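PDB 5VHV: alkylpurine DNA glycosylase AlkC from Pseudomonas fluorescens, which removes alkylated purine bases from DNA as a glycosylase of base excision repair, working without flipping the damaged nucleotide out of the helix. Local coordinates for residues A[305-310]-A[324-329]; A[269-274]-A[355-360]; A[245-250]-A[346-351]. One frame throughout, in Å; residues are numbered along the deposited sequence.

In the fold
Contacts 1 and 2 lie in the C-terminal beta domain; contact 3 joins a hairpin of that domain to the linker from the last helix. Contact 1 joins the two outermost strands, 305-314 and 319-327, and its first segment is in direct contact with the DNA. Contact 2 is next to it, with centres about 10 Å apart. There, R324 N lies 2.8 Å from L273 O, and Q326 N lies 2.9 Å from I271 O, both probable hydrogen bonds. The centre of contact 3 lies about 18 Å from that of contact 1 and about 24 Å from that of contact 2. It shares strand 350-359 with contact 2. The nearest atoms of contacts 2 and 3 are about 11 and 10 Å from the nucleic acid.

Contact 1: residues A[305-310]-A[324-329]; sequences KVFKLK and REQHIR. With nucleotides of chain D; nucleotides of chain C.
R324 reaches from strand 319-327 across to L309 and K308. Its CB touches the L309 methyl CD2 at 3.8 Å. Bends at chi2 (57°) and chi3 (50°) then curl the chain around that same methyl, which also sits over one face of the guanidinium, toward its rim. At the tip, NH2 lies against this methyl, and NH1 donates to K308 O at 3.0 Å with a moderately bent N-H...O angle of 144°. The nitrogen lies in the carbonyl plane, while the oxygen is tilted a little from the guanidinium plane. Were R324 replaced by an alanine, K308 O would probably lose this donor and a gap would open beside the L309 methyl. Further along, Q326 crosses F307 at about a right angle. Its NE2 lies 3.7 Å from F307 CE2, and the amide plane stands steeply to the ring. Y291 OH holds the amide by a hydrogen bond with OE1. The DNA lies along strand 305-314. K308 N donates to OP1 of DG3 of chain D at 2.9 Å, and this phosphate oxygen also meets the edge of the F307 ring. K305 NZ binds OP2 of DC5 of chain C at 2.8 Å, whereas K308 NZ turns to a salt bridge with D290. L309 and K310 together face V289 in a classic beta bulge. The axes of the short segments run roughly antiparallel and come within 9.8 Å. Such facing of edge strands from two layers is consistent with a seven-stranded immunoglobulin-like beta sandwich.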
# COMPACT_ATOMS: atom_id res chain seq x y z
N LYS A 305 -3.91 19.25 -2.98
CA LYS A 305 -4.07 17.90 -2.41
C LYS A 305 -5.50 17.45 -2.68
O LYS A 305 -6.45 18.08 -2.21
CB LYS A 305 -3.78 17.88 -0.91
CG LYS A 305 -4.22 16.60 -0.18
CD LYS A 305 -3.50 15.35 -0.69
CE LYS A 305 -3.93 14.10 0.09
NZ LYS A 305 -3.23 12.89 -0.43
N VAL A 306 -5.64 16.35 -3.42
CA VAL A 306 -6.93 15.88 -3.90
C VAL A 306 -7.49 14.84 -2.93
O VAL A 306 -6.80 13.87 -2.57
CB VAL A 306 -6.82 15.29 -5.31
CG1 VAL A 306 -8.17 14.75 -5.78
CG2 VAL A 306 -6.31 16.35 -6.30
N PHE A 307 -8.76 15.05 -2.55
CA PHE A 307 -9.54 14.10 -1.77
C PHE A 307 -10.72 13.60 -2.59
O PHE A 307 -11.31 14.34 -3.39
CB PHE A 307 -10.03 14.76 -0.48
CG PHE A 307 -8.92 15.16 0.45
CD1 PHE A 307 -8.19 14.20 1.11
CD2 PHE A 307 -8.62 16.50 0.67
CE1 PHE A 307 -7.15 14.57 1.99
CE2 PHE A 307 -7.59 16.86 1.56
CZ PHE A 307 -6.88 15.91 2.20
N LYS A 308 -11.09 12.34 -2.36
CA LYS A 308 -12.19 11.74 -3.07
C LYS A 308 -13.52 12.21 -2.49
O LYS A 308 -13.68 12.32 -1.27
CB LYS A 308 -12.12 10.22 -2.99
CG LYS A 308 -10.80 9.64 -3.46
CD LYS A 308 -10.54 9.97 -4.95
CE LYS A 308 -11.57 9.29 -5.85
NZ LYS A 308 -11.39 9.63 -7.32
N LEU A 309 -14.49 12.44 -3.37
CA LEU A 309 -15.82 12.81 -2.90
C LEU A 309 -16.87 11.79 -3.30
O LEU A 309 -17.37 11.07 -2.43
CB LEU A 309 -16.17 14.22 -3.39
CG LEU A 309 -16.51 15.22 -2.31
CD1 LEU A 309 -16.78 16.58 -3.00
CD2 LEU A 309 -17.70 14.75 -1.53
N LYS A 310 -17.23 11.69 -4.58
CA LYS A 310 -18.32 10.83 -5.01
C LYS A 310 -18.11 10.45 -6.47
O LYS A 310 -17.74 11.29 -7.28
CB LYS A 310 -19.66 11.56 -4.83
CG LYS A 310 -20.90 10.69 -4.81
CD LYS A 310 -22.16 11.56 -4.72
CE LYS A 310 -23.44 10.73 -4.74
NZ LYS A 310 -23.65 9.98 -3.48
N ARG A 324 -19.42 17.48 2.14
CA ARG A 324 -18.34 16.78 2.83
C ARG A 324 -17.81 17.63 3.97
O ARG A 324 -17.42 18.78 3.75
CB ARG A 324 -17.19 16.45 1.86
CG ARG A 324 -15.94 15.84 2.50
CD ARG A 324 -16.17 14.56 3.30
NE ARG A 324 -16.94 13.55 2.55
CZ ARG A 324 -16.46 12.79 1.57
NH1 ARG A 324 -15.20 12.90 1.20
NH2 ARG A 324 -17.26 11.92 0.96
N GLU A 325 -17.80 17.06 5.16
CA GLU A 325 -17.17 17.66 6.32
C GLU A 325 -15.73 17.18 6.43
O GLU A 325 -15.43 16.02 6.15
CB GLU A 325 -18.00 17.29 7.55
CG GLU A 325 -17.42 17.60 8.87
CD GLU A 325 -18.27 16.98 9.95
OE1 GLU A 325 -17.89 15.92 10.47
OE2 GLU A 325 -19.35 17.54 10.23
N GLN A 326 -14.81 18.08 6.78
CA GLN A 326 -13.40 17.70 6.95
C GLN A 326 -12.87 18.31 8.23
O GLN A 326 -13.09 19.49 8.51
CB GLN A 326 -12.54 18.13 5.75
CG GLN A 326 -11.17 17.46 5.72
CD GLN A 326 -10.33 17.87 4.53
OE1 GLN A 326 -10.85 18.07 3.43
NE2 GLN A 326 -9.04 18.03 4.76
N HIS A 327 -12.19 17.49 9.02
CA HIS A 327 -11.69 17.88 10.33
C HIS A 327 -10.26 18.39 10.16
O HIS A 327 -9.35 17.61 9.86
CB HIS A 327 -11.77 16.69 11.27
CG HIS A 327 -11.25 16.95 12.66
ND1 HIS A 327 -10.93 15.92 13.52
CD2 HIS A 327 -11.00 18.09 13.34
CE1 HIS A 327 -10.52 16.41 14.67
NE2 HIS A 327 -10.54 17.73 14.59
N ILE A 328 -10.06 19.70 10.31
CA ILE A 328 -8.76 20.33 10.06
C ILE A 328 -8.03 20.44 11.40
O ILE A 328 -8.33 21.31 12.22
CB ILE A 328 -8.91 21.70 9.40
CG1 ILE A 328 -9.81 21.65 8.17
CG2 ILE A 328 -7.53 22.25 9.05
CD1 ILE A 328 -9.29 20.78 7.03
N ARG A 329 -7.05 19.57 11.60
CA ARG A 329 -6.30 19.54 12.84
C ARG A 329 -4.92 18.98 12.54
O ARG A 329 -4.75 18.22 11.59
CB ARG A 329 -7.02 18.71 13.91
CG ARG A 329 -6.82 17.20 13.83
CD ARG A 329 -7.52 16.58 12.63
NE ARG A 329 -7.47 15.12 12.68
CZ ARG A 329 -7.95 14.32 11.73
NH1 ARG A 329 -8.54 14.83 10.65
NH2 ARG A 329 -7.82 13.01 11.87
P DG D 3 -9.26 9.72 0.26
OP1 DG D 3 -9.62 11.05 -0.27
OP2 DG D 3 -8.19 8.90 -0.35
O5' DG D 3 -8.83 9.85 1.77
C5' DG D 3 -9.54 10.71 2.67
C4' DG D 3 -8.87 10.72 4.03
O4' DG D 3 -9.10 9.45 4.73
C3' DG D 3 -7.34 10.89 4.01
O3' DG D 3 -7.01 11.79 5.07
C2' DG D 3 -6.80 9.45 4.18
C1' DG D 3 -7.88 8.79 5.04
N9 DG D 3 -8.13 7.36 4.79
C8 DG D 3 -8.22 6.73 3.58
N7 DG D 3 -8.51 5.45 3.67
C5 DG D 3 -8.67 5.25 5.03
C6 DG D 3 -9.00 4.07 5.73
O6 DG D 3 -9.25 2.94 5.27
N1 DG D 3 -9.05 4.28 7.11
C2 DG D 3 -8.81 5.48 7.72
N2 DG D 3 -8.89 5.49 9.06
N3 DG D 3 -8.49 6.60 7.07
C4 DG D 3 -8.45 6.41 5.73
P DC C 5 0.47 13.04 -1.38
OP1 DC C 5 0.05 13.31 -2.77
OP2 DC C 5 -0.47 13.31 -0.27
O5' DC C 5 0.93 11.52 -1.28
C5' DC C 5 1.72 11.01 -2.30
C4' DC C 5 2.21 9.64 -1.94
O4' DC C 5 2.98 9.71 -0.72
C3' DC C 5 1.08 8.65 -1.68
O3' DC C 5 1.10 7.62 -2.64
C2' DC C 5 1.30 8.14 -0.26
C1' DC C 5 2.72 8.58 0.07
N1 DC C 5 2.91 8.98 1.47
C2 DC C 5 3.84 8.31 2.24
O2 DC C 5 4.47 7.36 1.73
N3 DC C 5 4.03 8.70 3.53
C4 DC C 5 3.31 9.73 4.02
N4 DC C 5 3.53 10.10 5.29
C5 DC C 5 2.37 10.44 3.23
C6 DC C 5 2.20 10.04 1.98
P DA D 2 -12.13 4.08 -2.55
OP1 DA D 2 -12.44 4.55 -3.90
OP2 DA D 2 -11.12 3.00 -2.32
O5' DA D 2 -11.71 5.37 -1.72
C5' DA D 2 -12.64 6.43 -1.55
C4' DA D 2 -12.26 7.33 -0.38
O4' DA D 2 -12.63 6.70 0.88
C3' DA D 2 -10.78 7.62 -0.24
O3' DA D 2 -10.63 8.90 0.35
C2' DA D 2 -10.31 6.48 0.65
C1' DA D 2 -11.47 6.35 1.62
N9 DA D 2 -11.70 5.01 2.17
C8 DA D 2 -11.76 3.85 1.47
N7 DA D 2 -12.04 2.79 2.20
C5 DA D 2 -12.18 3.31 3.48
C6 DA D 2 -12.48 2.71 4.71
N6 DA D 2 -12.70 1.39 4.84
N1 DA D 2 -12.57 3.51 5.80
C2 DA D 2 -12.36 4.82 5.65
N3 DA D 2 -12.06 5.50 4.54
C4 DA D 2 -11.99 4.68 3.48

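Contact 2: residues A[269-274]-A[355-360]; sequences ERINLS and AEFELR
I271 and F357 meet inside the beta domain, and the first torsion of each side chain sets the fit. In I271, chi1 of 62° puts CG1 between the backbone N and the carbonyl carbon and leaves CG2 anti to that carbon. Both branches then reach the aromatic ring. CG2 sits over its face, 4.0 Å from the F357 ring centroid and only 11° off the normal, a CH-pi contact. CD1 comes to F357 CE1 at 3.6 Å. F357 takes a similar rotamer, with chi1 of 67° placing the ring above its own backbone, and the two side chains cross at about a right angle. H341 on strand 339-347 also stacks with this ring. At the end of the strands E269 and R360 approach each other without forming a salt bridge. A water links them instead: it donates to E269 OE1 at 2.6 Å and accepts from R360 NH1 at 2.9 Å, lying in the guanidinium plane. N266 binds both ends too, through its N to E269 OE1 and its OD1 to R360 NH1. The chemistry thus changes along the contact, from apolar packing in the interior to a hydrated pair of opposite charges toward the surface.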
# COMPACT_ATOMS: atom_id res chain seq x y z
N GLU A 269 -11.07 22.64 14.26
CA GLU A 269 -12.46 22.71 13.87
C GLU A 269 -12.69 21.96 12.55
O GLU A 269 -11.75 21.51 11.89
CB GLU A 269 -12.91 24.17 13.71
CG GLU A 269 -12.99 24.98 14.98
CD GLU A 269 -13.43 26.43 14.67
OE1 GLU A 269 -12.66 27.37 14.94
OE2 GLU A 269 -14.53 26.63 14.10
N ARG A 270 -13.95 21.84 12.17
CA ARG A 270 -14.35 21.24 10.90
C ARG A 270 -14.74 22.31 9.90
O ARG A 270 -15.34 23.33 10.25
CB ARG A 270 -15.55 20.31 11.08
CG ARG A 270 -15.23 18.88 11.50
CD ARG A 270 -14.96 18.75 12.97
NE ARG A 270 -14.86 17.34 13.40
CZ ARG A 270 -14.34 16.97 14.56
NH1 ARG A 270 -13.90 17.88 15.42
NH2 ARG A 270 -14.26 15.69 14.87
N ILE A 271 -14.45 22.03 8.64
CA ILE A 271 -15.03 22.77 7.53
C ILE A 271 -16.06 21.88 6.87
O ILE A 271 -16.05 20.66 7.02
CB ILE A 271 -13.98 23.23 6.51
CG1 ILE A 271 -13.26 22.02 5.88
CG2 ILE A 271 -13.01 24.16 7.20
CD1 ILE A 271 -12.46 22.35 4.62
N ASN A 272 -16.97 22.52 6.13
CA ASN A 272 -18.03 21.83 5.40
C ASN A 272 -18.04 22.36 3.98
O ASN A 272 -18.35 23.53 3.74
CB ASN A 272 -19.39 22.06 6.05
CG ASN A 272 -19.42 21.59 7.49
OD1 ASN A 272 -19.75 20.45 7.76
ND2 ASN A 272 -19.04 22.48 8.41
N LEU A 273 -17.72 21.48 3.04
CA LEU A 273 -17.78 21.78 1.62
C LEU A 273 -19.13 21.31 1.08
O LEU A 273 -19.50 20.15 1.26
CB LEU A 273 -16.65 21.06 0.88
CG LEU A 273 -16.73 21.02 -0.64
CD1 LEU A 273 -16.66 22.42 -1.26
CD2 LEU A 273 -15.59 20.16 -1.19
N SER A 274 -19.87 22.21 0.43
CA SER A 274 -21.12 21.76 -0.16
C SER A 274 -21.40 22.51 -1.45
O SER A 274 -20.95 23.64 -1.65
CB SER A 274 -22.30 21.91 0.83
OG SER A 274 -22.55 23.26 1.17
N ALA A 355 -13.74 27.86 -3.49
CA ALA A 355 -14.15 28.61 -2.32
C ALA A 355 -12.97 28.64 -1.36
O ALA A 355 -11.93 28.04 -1.62
CB ALA A 355 -15.40 28.02 -1.66
N GLU A 356 -13.10 29.40 -0.28
CA GLU A 356 -11.96 29.64 0.59
C GLU A 356 -12.37 29.46 2.04
O GLU A 356 -13.51 29.72 2.41
CB GLU A 356 -11.39 31.06 0.43
CG GLU A 356 -11.01 31.46 -0.98
CD GLU A 356 -12.20 31.83 -1.83
OE1 GLU A 356 -13.02 32.67 -1.39
OE2 GLU A 356 -12.31 31.27 -2.94
N PHE A 357 -11.41 29.06 2.86
CA PHE A 357 -11.53 29.25 4.30
C PHE A 357 -10.21 29.77 4.84
O PHE A 357 -9.14 29.47 4.30
CB PHE A 357 -11.95 27.96 5.02
CG PHE A 357 -10.93 26.85 5.01
CD1 PHE A 357 -10.88 25.93 3.97
CD2 PHE A 357 -10.04 26.69 6.07
CE1 PHE A 357 -9.96 24.89 3.98
CE2 PHE A 357 -9.14 25.66 6.08
CZ PHE A 357 -9.10 24.75 5.04
N GLU A 358 -10.30 30.55 5.91
CA GLU A 358 -9.13 31.09 6.58
C GLU A 358 -8.85 30.26 7.83
O GLU A 358 -9.75 30.05 8.65
CB GLU A 358 -9.36 32.54 6.97
CG GLU A 358 -8.14 33.21 7.59
CD GLU A 358 -7.15 33.75 6.56
OE1 GLU A 358 -7.47 33.82 5.35
OE2 GLU A 358 -6.04 34.11 6.99
N LEU A 359 -7.61 29.82 7.97
CA LEU A 359 -7.15 29.14 9.17
C LEU A 359 -6.43 30.17 10.04
O LEU A 359 -5.48 30.82 9.57
CB LEU A 359 -6.23 27.96 8.83
CG LEU A 359 -5.63 27.19 10.00
CD1 LEU A 359 -6.72 26.64 10.90
CD2 LEU A 359 -4.76 26.04 9.46
N ARG A 360 -6.90 30.36 11.27
CA ARG A 360 -6.41 31.45 12.11
C ARG A 360 -5.04 31.10 12.69
O ARG A 360 -4.72 29.92 12.89
CB ARG A 360 -7.37 31.74 13.26
CG ARG A 360 -8.55 32.63 12.92
CD ARG A 360 -9.18 33.20 14.19
NE ARG A 360 -10.54 33.68 13.98
CZ ARG A 360 -11.63 32.92 14.05
NH1 ARG A 360 -11.53 31.63 14.34
NH2 ARG A 360 -12.82 33.45 13.84
O HOH W 1 -13.72 29.76 14.83

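Contact 3: residues A[245-250]-A[346-351]; sequences MGAGAK and LVNGER
N348 ND2 donates to A249 O at 2.8 Å. The bond is nearly straight at 172°, and the oxygen lies in the plane of the amide. N348 belongs to the type I' turn of a beta hairpin that joins strands 339-347 and 350-359. The turn is closed by V347 N to E350 O and by E350 N to V347 O, at 2.9 and 3.0 Å. N348 and G349 occupy its two central positions, both with positive phi. With chi1 of -67°, N348 CG lies anti to the carbonyl carbon, and the amide enters the bend of segment 245-250. ND2 makes a second, weak bond to K286 O, while OD1 accepts from V288 N. Both ends of this buried amide are therefore satisfied, and they tie the linker, the hairpin and strand 285-294 together. The A247 methyl packs against the amide, with CB 3.6 Å from N348 OD1. The linker itself leaves helix 239-244 through a Schellman motif at G246. Farther out, K250 crosses E350 at about a right angle, and its CD touches E350 OE1 at 3.8 Å. The charged ends stay apart, with K250 NZ 4.5 Å from E350 OE2, too far for a salt bridge. A water completes the link between the backbones, donating to G248 O at 2.8 Å and to N348 O at 2.9 Å.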
# COMPACT_ATOMS: atom_id res chain seq x y z
N MET A 245 -12.61 4.90 -16.91
CA MET A 245 -13.66 4.80 -15.91
C MET A 245 -15.02 5.26 -16.42
O MET A 245 -15.99 5.27 -15.65
CB MET A 245 -13.28 5.60 -14.67
CG MET A 245 -11.97 5.15 -14.04
SD MET A 245 -12.12 3.48 -13.39
CE MET A 245 -11.34 2.50 -14.65
N GLY A 246 -15.13 5.62 -17.70
CA GLY A 246 -16.38 6.10 -18.25
C GLY A 246 -16.73 7.53 -17.92
O GLY A 246 -17.86 7.96 -18.20
N ALA A 247 -15.78 8.29 -17.37
CA ALA A 247 -15.98 9.66 -16.92
C ALA A 247 -14.97 10.62 -17.55
O ALA A 247 -14.54 11.60 -16.92
CB ALA A 247 -15.91 9.72 -15.39
N GLY A 248 -14.59 10.37 -18.79
CA GLY A 248 -13.61 11.22 -19.45
C GLY A 248 -14.21 12.42 -20.17
O GLY A 248 -13.50 13.39 -20.43
N ALA A 249 -15.50 12.37 -20.48
CA ALA A 249 -16.13 13.49 -21.17
C ALA A 249 -16.31 14.67 -20.22
O ALA A 249 -16.53 14.50 -19.02
CB ALA A 249 -17.49 13.08 -21.74
N LYS A 250 -16.22 15.88 -20.77
CA LYS A 250 -16.51 17.05 -19.97
C LYS A 250 -17.92 16.93 -19.39
O LYS A 250 -18.85 16.47 -20.06
CB LYS A 250 -16.38 18.32 -20.80
CG LYS A 250 -14.94 18.56 -21.29
CD LYS A 250 -14.44 19.98 -21.02
CE LYS A 250 -14.52 20.86 -22.26
NZ LYS A 250 -14.08 22.26 -21.97
N LEU A 346 -13.72 19.45 -8.38
CA LEU A 346 -13.24 18.76 -9.58
C LEU A 346 -14.31 17.81 -10.08
O LEU A 346 -14.79 16.96 -9.32
CB LEU A 346 -11.97 17.95 -9.28
CG LEU A 346 -10.85 18.72 -8.58
CD1 LEU A 346 -9.82 17.76 -7.98
CD2 LEU A 346 -10.21 19.64 -9.58
N VAL A 347 -14.68 17.94 -11.35
CA VAL A 347 -15.68 17.07 -11.95
C VAL A 347 -15.13 16.56 -13.28
O VAL A 347 -14.80 17.36 -14.17
CB VAL A 347 -17.04 17.78 -12.15
CG1 VAL A 347 -18.08 16.77 -12.68
CG2 VAL A 347 -17.54 18.37 -10.83
N ASN A 348 -15.02 15.24 -13.40
CA ASN A 348 -14.37 14.59 -14.53
C ASN A 348 -13.06 15.29 -14.90
O ASN A 348 -12.77 15.49 -16.08
CB ASN A 348 -15.32 14.54 -15.73
CG ASN A 348 -16.50 13.62 -15.49
OD1 ASN A 348 -16.68 13.13 -14.37
ND2 ASN A 348 -17.31 13.40 -16.52
N GLY A 349 -12.27 15.65 -13.90
CA GLY A 349 -10.94 16.17 -14.14
C GLY A 349 -10.86 17.66 -14.36
O GLY A 349 -9.76 18.18 -14.54
N GLU A 350 -11.99 18.35 -14.32
CA GLU A 350 -12.05 19.77 -14.62
C GLU A 350 -12.41 20.54 -13.35
O GLU A 350 -13.31 20.14 -12.62
CB GLU A 350 -13.11 20.04 -15.70
CG GLU A 350 -13.35 21.50 -16.04
CD GLU A 350 -14.49 21.70 -17.04
OE1 GLU A 350 -15.22 20.73 -17.34
OE2 GLU A 350 -14.66 22.84 -17.54
N ARG A 351 -11.71 21.65 -13.10
CA ARG A 351 -12.07 22.52 -11.98
C ARG A 351 -13.32 23.31 -12.34
O ARG A 351 -13.32 24.06 -13.32
CB ARG A 351 -10.92 23.47 -11.67
CG ARG A 351 -9.68 22.73 -11.16
CD ARG A 351 -8.59 23.68 -10.68
NE ARG A 351 -7.45 22.96 -10.10
CZ ARG A 351 -6.41 23.55 -9.51
NH1 ARG A 351 -6.35 24.87 -9.41
NH2 ARG A 351 -5.43 22.80 -9.02
O HOH W 2 -11.69 14.25 -18.43